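DegV family protein (Eubacterium eligens, PDB 3FDJ) is of unknown function but, like other members of the DegV family, probably binds a fatty acid or a similar lipid. Local coordinates at residues K152-S158 with I271-T277; Y221-L226 with I244-T250; A8-I14 with T118-R123; I83-M87 with H193-E197; D38-I44 with A258-S263. All coordinates share one frame; numbering follows the deposited sequence.

Contact 1: residues K152-S158 with I271-T277; sequences KTRLFCS and IILSCET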
# COMPACT_ATOMS: atom_id res chain seq x y z
N LYS A 152 9.25 4.98 -12.13
CA LYS A 152 10.54 4.78 -11.47
C LYS A 152 10.35 4.40 -10.00
O LYS A 152 11.12 4.85 -9.11
CB LYS A 152 11.41 6.05 -11.58
CG LYS A 152 11.67 6.48 -12.99
CD LYS A 152 12.55 7.74 -13.04
CE LYS A 152 13.04 8.01 -14.45
NZ LYS A 152 13.87 6.88 -15.00
N THR A 153 9.33 3.59 -9.73
CA THR A 153 9.09 3.05 -8.38
C THR A 153 8.74 1.56 -8.50
O THR A 153 8.20 1.14 -9.52
CB THR A 153 7.97 3.80 -7.59
OG1 THR A 153 6.70 3.61 -8.24
CG2 THR A 153 8.26 5.31 -7.47
N ARG A 154 9.05 0.77 -7.47
CA ARG A 154 8.78 -0.65 -7.43
C ARG A 154 8.32 -1.06 -6.06
O ARG A 154 8.56 -0.35 -5.08
CB ARG A 154 10.03 -1.45 -7.76
CG ARG A 154 10.52 -1.29 -9.20
CD ARG A 154 9.58 -1.89 -10.26
NE ARG A 154 9.32 -3.31 -10.03
CZ ARG A 154 10.08 -4.33 -10.42
NH1 ARG A 154 11.19 -4.13 -11.11
NH2 ARG A 154 9.70 -5.58 -10.13
N LEU A 155 7.67 -2.22 -5.99
CA LEU A 155 7.27 -2.81 -4.74
C LEU A 155 7.67 -4.27 -4.69
O LEU A 155 7.49 -5.01 -5.66
CB LEU A 155 5.75 -2.70 -4.55
CG LEU A 155 5.20 -3.35 -3.27
CD1 LEU A 155 4.05 -2.50 -2.71
CD2 LEU A 155 4.76 -4.77 -3.50
N PHE A 156 8.18 -4.69 -3.54
CA PHE A 156 8.43 -6.09 -3.27
C PHE A 156 7.83 -6.46 -1.93
O PHE A 156 7.70 -5.60 -1.03
CB PHE A 156 9.94 -6.38 -3.26
CG PHE A 156 10.61 -6.11 -4.56
CD1 PHE A 156 10.53 -7.03 -5.62
CD2 PHE A 156 11.30 -4.91 -4.77
CE1 PHE A 156 11.12 -6.75 -6.84
CE2 PHE A 156 11.90 -4.66 -6.00
CZ PHE A 156 11.81 -5.57 -7.03
N CYS A 157 7.46 -7.72 -1.77
CA CYS A 157 6.91 -8.17 -0.51
C CYS A 157 7.45 -9.55 -0.16
O CYS A 157 7.91 -10.27 -1.04
CB CYS A 157 5.39 -8.18 -0.54
SG CYS A 157 4.68 -9.27 -1.73
N SER A 158 7.40 -9.88 1.11
CA SER A 158 7.64 -11.24 1.57
C SER A 158 6.55 -11.62 2.56
O SER A 158 6.38 -10.98 3.61
CB SER A 158 9.02 -11.34 2.22
OG SER A 158 9.29 -12.68 2.59
N ILE A 271 6.08 -8.48 5.27
CA ILE A 271 6.81 -7.26 4.95
C ILE A 271 6.39 -6.77 3.56
O ILE A 271 6.18 -7.58 2.66
CB ILE A 271 8.33 -7.54 4.92
CG1 ILE A 271 8.85 -7.91 6.31
CG2 ILE A 271 9.09 -6.34 4.32
CD1 ILE A 271 8.81 -6.78 7.30
N ILE A 272 6.27 -5.46 3.39
CA ILE A 272 6.12 -4.88 2.06
C ILE A 272 7.07 -3.69 1.96
O ILE A 272 7.15 -2.88 2.88
CB ILE A 272 4.69 -4.38 1.78
CG1 ILE A 272 3.62 -5.38 2.24
CG2 ILE A 272 4.55 -4.04 0.29
CD1 ILE A 272 2.20 -4.83 2.10
N LEU A 273 7.79 -3.58 0.85
CA LEU A 273 8.67 -2.47 0.65
C LEU A 273 8.50 -1.83 -0.70
O LEU A 273 8.14 -2.48 -1.67
CB LEU A 273 10.14 -2.83 0.88
CG LEU A 273 11.02 -3.52 -0.13
CD1 LEU A 273 11.49 -2.55 -1.26
CD2 LEU A 273 12.25 -4.09 0.61
N SER A 274 8.71 -0.53 -0.74
CA SER A 274 8.71 0.18 -1.98
C SER A 274 9.90 1.11 -2.09
O SER A 274 10.41 1.60 -1.07
CB SER A 274 7.40 0.94 -2.16
OG SER A 274 7.35 1.53 -3.44
N CYS A 275 10.37 1.32 -3.32
CA CYS A 275 11.53 2.18 -3.55
C CYS A 275 11.44 2.95 -4.84
O CYS A 275 10.76 2.54 -5.78
CB CYS A 275 12.81 1.36 -3.56
SG CYS A 275 12.89 0.12 -4.83
N GLU A 276 12.15 4.08 -4.88
CA GLU A 276 12.48 4.77 -6.11
C GLU A 276 13.64 4.07 -6.80
O GLU A 276 14.62 3.68 -6.14
CB GLU A 276 12.99 6.18 -5.83
CG GLU A 276 12.02 7.12 -5.30
CD GLU A 276 12.67 8.47 -4.95
OE1 GLU A 276 13.88 8.52 -4.58
OE2 GLU A 276 11.94 9.48 -5.02
N THR A 277 13.57 3.95 -8.12
CA THR A 277 14.64 3.40 -8.94
C THR A 277 15.18 4.47 -9.89
O THR A 277 14.62 5.54 -9.99
CB THR A 277 14.15 2.19 -9.76
OG1 THR A 277 13.09 2.59 -10.66
CG2 THR A 277 13.61 1.07 -8.83
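Leu155 and Ile272 make the apolar centre of one face, where Leu155 CD1 sits 3.4 Å from Ile272 CG2, a tight carbon contact. With its CG anti to the backbone N (chi1 178°), Leu155 holds the isopropyl fork around that methyl, CD2 standing 3.9 Å from the same CG2. Cys157, small enough to lie directly opposite Ile272, extends this patch. On the reverse face Phe156 pairs with Leu273: Leu273 CD1 meets the ring at its edge, 4.2 Å from Phe156 CD2, and helix 205-219 packs on the phenyl group through Leu215. Farther out, Arg154 folds back at chi2 and chi3, so that Phe156 CZ lies 3.7 Å from the plane of its guanidinium, toward the rim, while NH2 is held by Thr189. The Arg154 carbonyl takes two donors: O accepts from Cys275 N at 3.0 Å and from Ser274 OG at 2.8 Å, the hydroxyl standing above the carbonyl plane. Thr277 N closes the antiparallel pairing on Lys152 O at 2.8 Å. The chemistry implies two adjacent inner strands whose faces, apolar in the middle, turn polar toward Thr153 and Glu276; serine suits its buried place because the neighbouring backbone satisfies its hydroxyl.

Contact 2: residues Y221-L226 with I244-T250; sequences YEGGKL and IKQAYGT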
# COMPACT_ATOMS: atom_id res chain seq x y z
N TYR A 221 17.61 -0.03 -8.48
CA TYR A 221 17.70 0.69 -7.21
C TYR A 221 19.11 1.22 -7.03
O TYR A 221 20.09 0.49 -7.21
CB TYR A 221 17.31 -0.18 -6.02
CG TYR A 221 17.29 0.61 -4.74
CD1 TYR A 221 16.38 1.65 -4.56
CD2 TYR A 221 18.19 0.35 -3.71
CE1 TYR A 221 16.35 2.39 -3.41
CE2 TYR A 221 18.18 1.09 -2.55
CZ TYR A 221 17.25 2.11 -2.39
OH TYR A 221 17.23 2.87 -1.25
N GLU A 222 19.21 2.51 -6.70
CA GLU A 222 20.50 3.18 -6.51
C GLU A 222 20.54 4.06 -5.25
O GLU A 222 21.18 5.12 -5.23
CB GLU A 222 20.80 4.02 -7.76
CG GLU A 222 21.17 3.17 -8.96
CD GLU A 222 21.65 3.96 -10.17
OE1 GLU A 222 21.49 5.21 -10.17
OE2 GLU A 222 22.16 3.31 -11.12
N GLY A 223 19.86 3.63 -4.20
CA GLY A 223 19.95 4.32 -2.92
C GLY A 223 18.94 5.43 -2.66
O GLY A 223 19.11 6.19 -1.73
N GLY A 224 17.89 5.51 -3.47
CA GLY A 224 16.83 6.50 -3.28
C GLY A 224 15.84 6.14 -2.18
O GLY A 224 16.04 5.22 -1.40
N LYS A 225 14.73 6.86 -2.16
CA LYS A 225 13.76 6.72 -1.10
C LYS A 225 13.28 5.26 -0.98
O LYS A 225 13.03 4.59 -1.97
CB LYS A 225 12.59 7.67 -1.40
CG LYS A 225 11.53 7.66 -0.35
CD LYS A 225 10.38 8.59 -0.70
CE LYS A 225 10.79 10.01 -0.69
NZ LYS A 225 9.61 10.91 -0.60
N LEU A 226 13.17 4.80 0.27
CA LEU A 226 12.81 3.43 0.62
C LEU A 226 11.80 3.47 1.75
O LEU A 226 12.01 4.15 2.77
CB LEU A 226 14.06 2.69 1.13
CG LEU A 226 13.86 1.31 1.79
CD1 LEU A 226 13.38 0.34 0.74
CD2 LEU A 226 15.18 0.85 2.45
N ILE A 244 19.94 -2.50 3.22
CA ILE A 244 19.84 -1.56 2.12
C ILE A 244 20.73 -0.33 2.35
O ILE A 244 21.42 0.12 1.44
CB ILE A 244 18.38 -1.18 1.84
CG1 ILE A 244 17.66 -2.41 1.25
CG2 ILE A 244 18.30 -0.02 0.88
CD1 ILE A 244 16.16 -2.30 1.19
N LYS A 245 20.78 0.17 3.58
CA LYS A 245 21.67 1.28 3.92
C LYS A 245 23.11 0.93 3.65
O LYS A 245 23.85 1.73 3.07
CB LYS A 245 21.53 1.68 5.39
CG LYS A 245 20.25 2.42 5.67
CD LYS A 245 20.24 3.01 7.07
CE LYS A 245 19.36 2.23 8.01
NZ LYS A 245 19.24 2.96 9.32
N GLN A 246 23.50 -0.27 4.04
CA GLN A 246 24.87 -0.72 3.88
C GLN A 246 25.25 -0.93 2.41
O GLN A 246 26.34 -0.55 2.00
CB GLN A 246 25.11 -2.01 4.69
CG GLN A 246 26.51 -2.61 4.57
CD GLN A 246 27.61 -1.79 5.27
OE1 GLN A 246 27.35 -0.75 5.88
NE2 GLN A 246 28.85 -2.26 5.15
N ALA A 247 24.35 -1.55 1.64
CA ALA A 247 24.64 -1.94 0.25
C ALA A 247 24.52 -0.77 -0.72
O ALA A 247 25.26 -0.70 -1.70
CB ALA A 247 23.72 -3.08 -0.17
N TYR A 248 23.60 0.15 -0.45
CA TYR A 248 23.31 1.22 -1.41
C TYR A 248 23.56 2.64 -0.89
O TYR A 248 23.47 3.59 -1.67
CB TYR A 248 21.87 1.11 -1.88
CG TYR A 248 21.52 -0.22 -2.51
CD1 TYR A 248 21.80 -0.48 -3.85
CD2 TYR A 248 20.92 -1.22 -1.78
CE1 TYR A 248 21.50 -1.72 -4.43
CE2 TYR A 248 20.60 -2.45 -2.34
CZ TYR A 248 20.89 -2.69 -3.66
OH TYR A 248 20.56 -3.91 -4.21
N GLY A 249 23.83 2.81 0.39
CA GLY A 249 24.10 4.13 0.95
C GLY A 249 22.85 4.96 1.17
O GLY A 249 22.93 6.16 1.36
N THR A 250 21.69 4.31 1.17
CA THR A 250 20.41 4.99 1.36
C THR A 250 20.38 5.77 2.67
O THR A 250 20.81 5.26 3.70
CB THR A 250 19.30 3.95 1.41
OG1 THR A 250 19.48 3.04 0.32
CG2 THR A 250 17.91 4.62 1.37
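Tyr221 and Tyr248 form the aromatic part of the contact, a T-shaped pair with centroids 4.9 Å apart and planes at 75°. The edge belongs to Tyr221, whose CD2 stands 3.5 Å above the plane of the Tyr248 ring, over its centre. Apolar packing continues from there: Ile244 sends CG2 to within 3.6 Å of Tyr221 CE2, crossing that side chain at about a right angle, and its CD1 meets Leu226 CD2 tip to tip at 3.5 Å. A branched residue suits the spot because its two arms serve two partners. The polar part centres on the Tyr221 hydroxyl, which receives a bond from Thr250 OG1 (2.7 Å) and gives one to Gly224 O (2.6 Å), fixing the phenol at both its donor and acceptor sides. Gly223 lays its N over the centre of the Tyr221 ring; its phi of 91° and the nearness of Tyr248 O, 3.8 Å from Gly223 CA, leave no room for a side chain. Gly249, likewise at positive phi, turns the chain out of helix 234-248 toward Thr250. The whole is typical of a beta-alpha-beta unit: the lead-in to strand 226-230 is clamped against the end of the helix that crosses over to the parallel neighbour, strand 253-257.

Contact 3: residues A8-I14 with T118-R123; sequences ADSACDI and TGPQMR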
# COMPACT_ATOMS: atom_id res chain seq x y z
N ALA A 8 -6.23 9.38 0.36
CA ALA A 8 -5.87 8.01 -0.03
C ALA A 8 -6.73 7.03 0.69
O ALA A 8 -7.19 7.29 1.79
CB ALA A 8 -4.39 7.74 0.27
N ASP A 9 -6.95 5.86 0.10
CA ASP A 9 -7.53 4.80 0.89
C ASP A 9 -6.54 4.27 1.94
O ASP A 9 -5.31 4.46 1.85
CB ASP A 9 -8.11 3.70 0.04
CG ASP A 9 -7.07 2.93 -0.67
OD1 ASP A 9 -6.27 2.24 0.03
OD2 ASP A 9 -7.09 2.95 -1.93
N SER A 10 -7.10 3.60 2.94
CA SER A 10 -6.35 3.17 4.12
C SER A 10 -5.30 2.08 3.83
O SER A 10 -4.50 1.77 4.70
CB SER A 10 -7.33 2.69 5.20
OG SER A 10 -7.97 1.48 4.83
N ALA A 11 -5.29 1.53 2.61
CA ALA A 11 -4.19 0.64 2.20
C ALA A 11 -2.84 1.37 2.16
O ALA A 11 -1.81 0.71 2.05
CB ALA A 11 -4.47 0.00 0.86
N CYS A 12 -2.84 2.70 2.26
CA CYS A 12 -1.59 3.46 2.33
C CYS A 12 -0.90 3.37 3.70
O CYS A 12 0.24 3.80 3.85
CB CYS A 12 -1.82 4.92 1.97
SG CYS A 12 -2.67 5.86 3.21
N ASP A 13 -1.60 2.81 4.69
CA ASP A 13 -1.08 2.53 6.05
C ASP A 13 -0.89 3.78 6.94
O ASP A 13 -0.53 3.62 8.12
CB ASP A 13 0.25 1.73 6.04
CG ASP A 13 0.18 0.43 5.22
OD1 ASP A 13 -0.73 -0.40 5.48
OD2 ASP A 13 1.09 0.22 4.36
N ILE A 14 -1.12 4.98 6.42
CA ILE A 14 -0.84 6.21 7.17
C ILE A 14 -2.10 7.02 7.35
O ILE A 14 -3.08 6.85 6.60
CB ILE A 14 0.29 7.06 6.54
CG1 ILE A 14 -0.05 7.51 5.12
CG2 ILE A 14 1.58 6.25 6.52
CD1 ILE A 14 0.83 8.64 4.58
N THR A 118 0.08 -0.87 -3.67
CA THR A 118 -0.50 -0.80 -2.33
C THR A 118 0.56 -0.30 -1.37
O THR A 118 1.75 -0.20 -1.73
CB THR A 118 -1.00 -2.19 -1.87
OG1 THR A 118 -1.89 -2.02 -0.76
CG2 THR A 118 0.19 -3.12 -1.49
N GLY A 119 0.13 0.01 -0.15
CA GLY A 119 1.01 0.24 0.97
C GLY A 119 2.13 1.22 0.70
O GLY A 119 1.87 2.37 0.35
N PRO A 120 3.39 0.76 0.86
CA PRO A 120 4.47 1.72 0.78
C PRO A 120 4.64 2.39 -0.57
O PRO A 120 5.20 3.49 -0.62
CB PRO A 120 5.72 0.90 1.16
CG PRO A 120 5.34 -0.50 0.91
CD PRO A 120 3.87 -0.56 1.27
N GLN A 121 4.18 1.77 -1.65
CA GLN A 121 4.22 2.44 -2.95
C GLN A 121 3.22 3.60 -3.01
O GLN A 121 3.54 4.67 -3.55
CB GLN A 121 4.03 1.42 -4.09
CG GLN A 121 4.35 1.97 -5.52
CD GLN A 121 4.79 0.89 -6.52
OE1 GLN A 121 4.57 -0.31 -6.32
NE2 GLN A 121 5.35 1.32 -7.65
N MSE A 122 2.04 3.41 -2.43
CA MSE A 122 1.06 4.50 -2.26
C MSE A 122 1.67 5.60 -1.40
O MSE A 122 1.56 6.78 -1.74
CB MSE A 122 -0.26 4.00 -1.63
CG MSE A 122 -1.00 3.00 -2.49
SE MSE A 122 -2.54 2.32 -1.58
CE MSE A 122 -3.60 4.01 -1.48
N ARG A 123 2.37 5.22 -0.33
CA ARG A 123 3.06 6.22 0.49
C ARG A 123 4.08 7.04 -0.30
O ARG A 123 4.11 8.26 -0.17
CB ARG A 123 3.71 5.60 1.74
CG ARG A 123 4.33 6.64 2.60
CD ARG A 123 4.81 6.08 3.91
NE ARG A 123 5.41 7.16 4.67
CZ ARG A 123 5.55 7.17 5.99
NH1 ARG A 123 5.16 6.13 6.75
NH2 ARG A 123 6.07 8.25 6.56
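Ile14 brings CG2 obliquely to the guanidinium of Arg123, 3.6 Å from NH1. The arginine runs extended from CG to NE, crossing the isoleucine at about a right angle, and its planar end also makes a cation-pi contact with Tyr256 and a salt bridge through NE to Glu127. The second flat group is the Asp9 carboxylate, above whose plane hangs the selenomethionine methyl of Met122, with CE 3.5 Å from OD1 and 3.7 Å from OD2. That carboxylate is already engaged: OD1 uses its anti lone pair to take the N-H of Ala11 at 2.8 Å, an Asx turn, and OD2 accepts from Ile83 N. Met122 bends at chi3 (65°) to bring CE there, while its SE packs 3.9 Å from Ala11 CB. The flexible, unbranched chain of a methionine, here carrying selenium as a label, suits this uneven buried surface of carbon and oxygen. At the helix start, Gly119 N gives a weak bond to Ala11 O at 3.0 Å, bent to 123° at the hydrogen. Gly119 occupies the N-cap position at positive phi, and its bare CA comes 3.4 Å from Asp13 OD2, while Asp13 OD1 accepts from Gly259 N. A turn after a parallel strand, packed on a helix N-terminus, is typical of an alpha/beta fold; here it lies between the two sheets, with Thr118 beside a bound glycol, consistent with a ligand pocket.

Contact 4: residues I83-M87 with H193-E197; sequences ITAGM and HGTLE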
# COMPACT_ATOMS: atom_id res chain seq x y z
N ILE A 83 -5.43 2.05 -3.97
CA ILE A 83 -4.89 0.72 -4.17
C ILE A 83 -5.22 0.27 -5.61
O ILE A 83 -6.21 0.71 -6.21
CB ILE A 83 -5.46 -0.23 -3.09
CG1 ILE A 83 -4.96 -1.70 -3.24
CG2 ILE A 83 -6.95 -0.17 -3.09
CD1 ILE A 83 -5.16 -2.51 -1.96
N THR A 84 -4.37 -0.59 -6.15
CA THR A 84 -4.48 -1.08 -7.51
C THR A 84 -5.90 -1.44 -7.97
O THR A 84 -6.65 -2.21 -7.33
CB THR A 84 -3.55 -2.29 -7.74
OG1 THR A 84 -3.77 -2.79 -9.06
CG2 THR A 84 -3.78 -3.39 -6.70
N ALA A 85 -6.27 -0.87 -9.11
CA ALA A 85 -7.52 -1.21 -9.76
C ALA A 85 -7.49 -2.66 -10.24
O ALA A 85 -8.53 -3.24 -10.55
CB ALA A 85 -7.77 -0.27 -10.93
N GLY A 86 -6.30 -3.24 -10.30
CA GLY A 86 -6.14 -4.62 -10.72
C GLY A 86 -6.58 -5.63 -9.69
O GLY A 86 -6.73 -6.81 -10.03
N MSE A 87 -6.73 -5.22 -8.43
CA MSE A 87 -7.14 -6.15 -7.37
C MSE A 87 -8.28 -5.71 -6.47
O MSE A 87 -8.67 -6.46 -5.56
CB MSE A 87 -5.92 -6.48 -6.54
CG MSE A 87 -4.89 -7.14 -7.44
SE MSE A 87 -3.97 -8.45 -6.51
CE MSE A 87 -2.96 -7.05 -5.78
N HIS A 193 0.55 -5.02 -14.40
CA HIS A 193 -0.91 -4.98 -14.41
C HIS A 193 -1.53 -4.66 -13.07
O HIS A 193 -2.75 -4.78 -12.91
CB HIS A 193 -1.47 -6.33 -14.88
CG HIS A 193 -0.90 -6.79 -16.18
ND1 HIS A 193 -1.24 -6.20 -17.38
CD2 HIS A 193 -0.00 -7.76 -16.47
CE1 HIS A 193 -0.57 -6.79 -18.36
NE2 HIS A 193 0.18 -7.73 -17.84
N GLY A 194 -0.70 -4.30 -12.09
CA GLY A 194 -1.20 -4.02 -10.77
C GLY A 194 -1.73 -5.25 -10.06
O GLY A 194 -2.69 -5.16 -9.30
N THR A 195 -1.07 -6.39 -10.26
CA THR A 195 -1.42 -7.60 -9.55
C THR A 195 -0.19 -8.14 -8.82
O THR A 195 0.93 -7.66 -9.02
CB THR A 195 -1.96 -8.66 -10.51
OG1 THR A 195 -0.96 -8.97 -11.49
CG2 THR A 195 -3.23 -8.16 -11.22
N LEU A 196 -0.41 -9.11 -7.96
CA LEU A 196 0.67 -9.68 -7.16
C LEU A 196 1.34 -10.75 -8.00
O LEU A 196 0.69 -11.72 -8.40
CB LEU A 196 0.13 -10.28 -5.87
CG LEU A 196 1.14 -10.96 -4.95
CD1 LEU A 196 2.29 -10.04 -4.52
CD2 LEU A 196 0.41 -11.49 -3.72
N GLU A 197 2.61 -10.53 -8.31
CA GLU A 197 3.38 -11.45 -9.14
C GLU A 197 4.37 -12.16 -8.22
O GLU A 197 5.23 -11.51 -7.67
CB GLU A 197 4.12 -10.64 -10.18
CG GLU A 197 4.85 -11.40 -11.23
CD GLU A 197 4.96 -10.53 -12.47
OE1 GLU A 197 5.69 -9.52 -12.40
OE2 GLU A 197 4.27 -10.83 -13.47
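Met87 and Gly194 carry most of the buried surface, with Thr195 next. In Met87, deposited as selenomethionine, chi1 (-61°) sets CG anti to the carbonyl carbon and 3.5 Å from Gly194 O; the bend at chi2 carries SE to 3.9 Å from Leu196 N, and that at chi3 turns CE toward Leu196. A long unbranched chain can follow the turning backbone in this way, brushing several successive residues without demanding a fitted hole. Its CE makes a looser apolar contact, 4.5 Å from Leu196 CB. Gly194, at a positive phi of 68°, supplies the polar part of the contact. Its O receives the hydroxyl of Thr84, OG1 being 2.6 Å away, in the carbonyl plane and on a lone pair. The lack of a side chain also lets Thr84 OG1 come 3.3 Å from Gly194 CA. The same OG1 accepts from Gly86 N at 2.9 Å, an ST turn, so donor and acceptor roles are both used and the threonine's rotation is fixed. Thr195 adds its methyl, CG2 facing Gly86 O at 3.9 Å, while its hydroxyl bonds to Ser191. Met87 O is held by Arg170, and glycol molecules lie against the Met87 side chain. The contact thus joins the loop between strand 77-82 and helix 90-102, in the first sheet's half of the protein, to the start of strand 196-203, an outermost strand, within this chain, of the second sheet.

Contact 5: residues D38-I44 with A258-S263; sequences DDGQLDI and AGGLCS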
# COMPACT_ATOMS: atom_id res chain seq x y z
N ASP A 38 -10.85 0.08 9.08
CA ASP A 38 -9.42 0.40 9.08
C ASP A 38 -9.22 1.90 9.31
O ASP A 38 -8.78 2.63 8.44
CB ASP A 38 -8.78 -0.07 7.75
CG ASP A 38 -7.26 0.06 7.73
OD1 ASP A 38 -6.65 0.31 8.80
OD2 ASP A 38 -6.67 -0.11 6.62
N ASP A 39 -9.52 2.34 10.53
CA ASP A 39 -9.46 3.75 10.86
C ASP A 39 -8.59 3.93 12.11
O ASP A 39 -7.89 2.99 12.53
CB ASP A 39 -10.89 4.31 11.06
CG ASP A 39 -11.64 3.66 12.24
OD1 ASP A 39 -11.03 2.91 13.04
OD2 ASP A 39 -12.86 3.90 12.35
N GLY A 40 -8.68 5.10 12.73
CA GLY A 40 -7.94 5.35 13.99
C GLY A 40 -8.31 4.50 15.19
O GLY A 40 -7.57 4.43 16.17
N GLN A 41 -9.47 3.86 15.16
CA GLN A 41 -9.95 3.09 16.30
C GLN A 41 -9.51 1.63 16.27
O GLN A 41 -9.67 0.92 17.26
CB GLN A 41 -11.48 3.13 16.36
CG GLN A 41 -12.08 4.51 16.30
CD GLN A 41 -11.60 5.34 17.45
OE1 GLN A 41 -10.91 6.35 17.26
NE2 GLN A 41 -11.92 4.91 18.67
N LEU A 42 -8.97 1.16 15.15
CA LEU A 42 -8.73 -0.27 14.97
C LEU A 42 -7.59 -0.86 15.82
O LEU A 42 -6.44 -0.38 15.79
CB LEU A 42 -8.47 -0.58 13.49
CG LEU A 42 -8.38 -2.05 13.11
CD1 LEU A 42 -9.63 -2.79 13.51
CD2 LEU A 42 -8.13 -2.16 11.60
N ASP A 43 -7.92 -1.92 16.55
CA ASP A 43 -6.94 -2.70 17.29
C ASP A 43 -6.51 -3.87 16.40
O ASP A 43 -7.16 -4.91 16.34
CB ASP A 43 -7.52 -3.20 18.62
CG ASP A 43 -6.53 -4.05 19.42
OD1 ASP A 43 -5.50 -4.49 18.87
OD2 ASP A 43 -6.78 -4.29 20.62
N ILE A 44 -5.42 -3.67 15.68
CA ILE A 44 -5.01 -4.62 14.65
C ILE A 44 -4.55 -5.93 15.26
O ILE A 44 -4.85 -6.99 14.75
CB ILE A 44 -3.91 -4.03 13.75
CG1 ILE A 44 -4.51 -2.96 12.85
CG2 ILE A 44 -3.24 -5.12 12.91
CD1 ILE A 44 -3.52 -2.01 12.24
N ALA A 258 2.15 -1.58 9.25
CA ALA A 258 1.03 -1.70 8.33
C ALA A 258 -0.28 -1.33 9.01
O ALA A 258 -0.42 -1.44 10.24
CB ALA A 258 0.96 -3.12 7.77
N GLY A 259 -1.24 -0.82 8.22
CA GLY A 259 -2.59 -0.56 8.69
C GLY A 259 -3.40 -1.83 8.60
O GLY A 259 -2.86 -2.90 8.33
N GLY A 260 -4.70 -1.70 8.84
CA GLY A 260 -5.62 -2.84 8.92
C GLY A 260 -5.71 -3.66 7.64
O GLY A 260 -5.61 -4.87 7.68
N LEU A 261 -5.91 -2.99 6.52
CA LEU A 261 -6.09 -3.66 5.24
C LEU A 261 -4.84 -4.42 4.85
O LEU A 261 -4.88 -5.60 4.50
CB LEU A 261 -6.44 -2.63 4.16
CG LEU A 261 -6.86 -3.14 2.77
CD1 LEU A 261 -5.68 -3.63 1.96
CD2 LEU A 261 -7.95 -4.23 2.91
N CYS A 262 -3.70 -3.74 4.89
CA CYS A 262 -2.44 -4.41 4.57
C CYS A 262 -2.11 -5.51 5.58
O CYS A 262 -1.58 -6.54 5.19
CB CYS A 262 -1.29 -3.42 4.41
SG CYS A 262 -1.42 -2.44 2.84
N SER A 263 -2.48 -5.34 6.84
CA SER A 263 -2.26 -6.39 7.86
C SER A 263 -3.10 -7.62 7.55
O SER A 263 -2.62 -8.74 7.68
CB SER A 263 -2.52 -5.88 9.28
OG SER A 263 -1.57 -4.88 9.65
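Asp38 carries CG anti to its backbone N (chi1 -173°), and this throws the carboxylate onto the first turn of helix 260-266, at Gly260 and Leu261. The motif is a helix N-terminus gripped by an acid from a distant loop, where a short anionic side chain suits the first-turn N-H groups, which have no carbonyl of a preceding turn to bond, and the positive end of the helix dipole, which would probably stabilise its charge. OD1 accepts from Gly260 N at 2.8 Å and OD2 from Leu261 N at 3.0 Å, both donors standing above the carboxylate plane. OD2 has a second partner in the hydroxyl of Ser10. Gly259 takes the N-cap position, and its N is held by Asp13. Gly260, with no side chain, leaves its CA open to approach, and Leu42 CD2 packs there at 3.7 Å. Between Asp38 and Leu42 the chain reverses in a type I turn from Asp39, whose OD1 also takes Gln41 N in an Asx turn. Ile44, starting helix 44-52, uses both arms: CD1 lies 3.6 Å from Gly260 N, and CG2 reaches Ser263. That serine gives both its N and its hydroxyl to Gly259 O, with OG at 2.7 Å, while Ile44 CG2 rests 3.7 Å from the same OG.

How the contacts relate
Contacts 3, 4 and 5 gather in the region between the two sheets, with the centres of contacts 3 and 5 about 11 Å apart and those of 3 and 4 about 13 Å. Contact 1 lies inside the second sheet, its centre about 12 Å from that of contact 3, which it touches through Thr153 and Gln121. Contact 2 lies at the far end of that sheet, about 29 Å between centres from contact 5. Along the chain, contact 5 encloses contacts 2 and 4 and crosses contacts 1 and 3; contacts 3 and 4 cross, and contact 2 is nested in contact 1. Such interleaving ties both halves together around a glycol-occupied cleft, consistent with a lipid site between them.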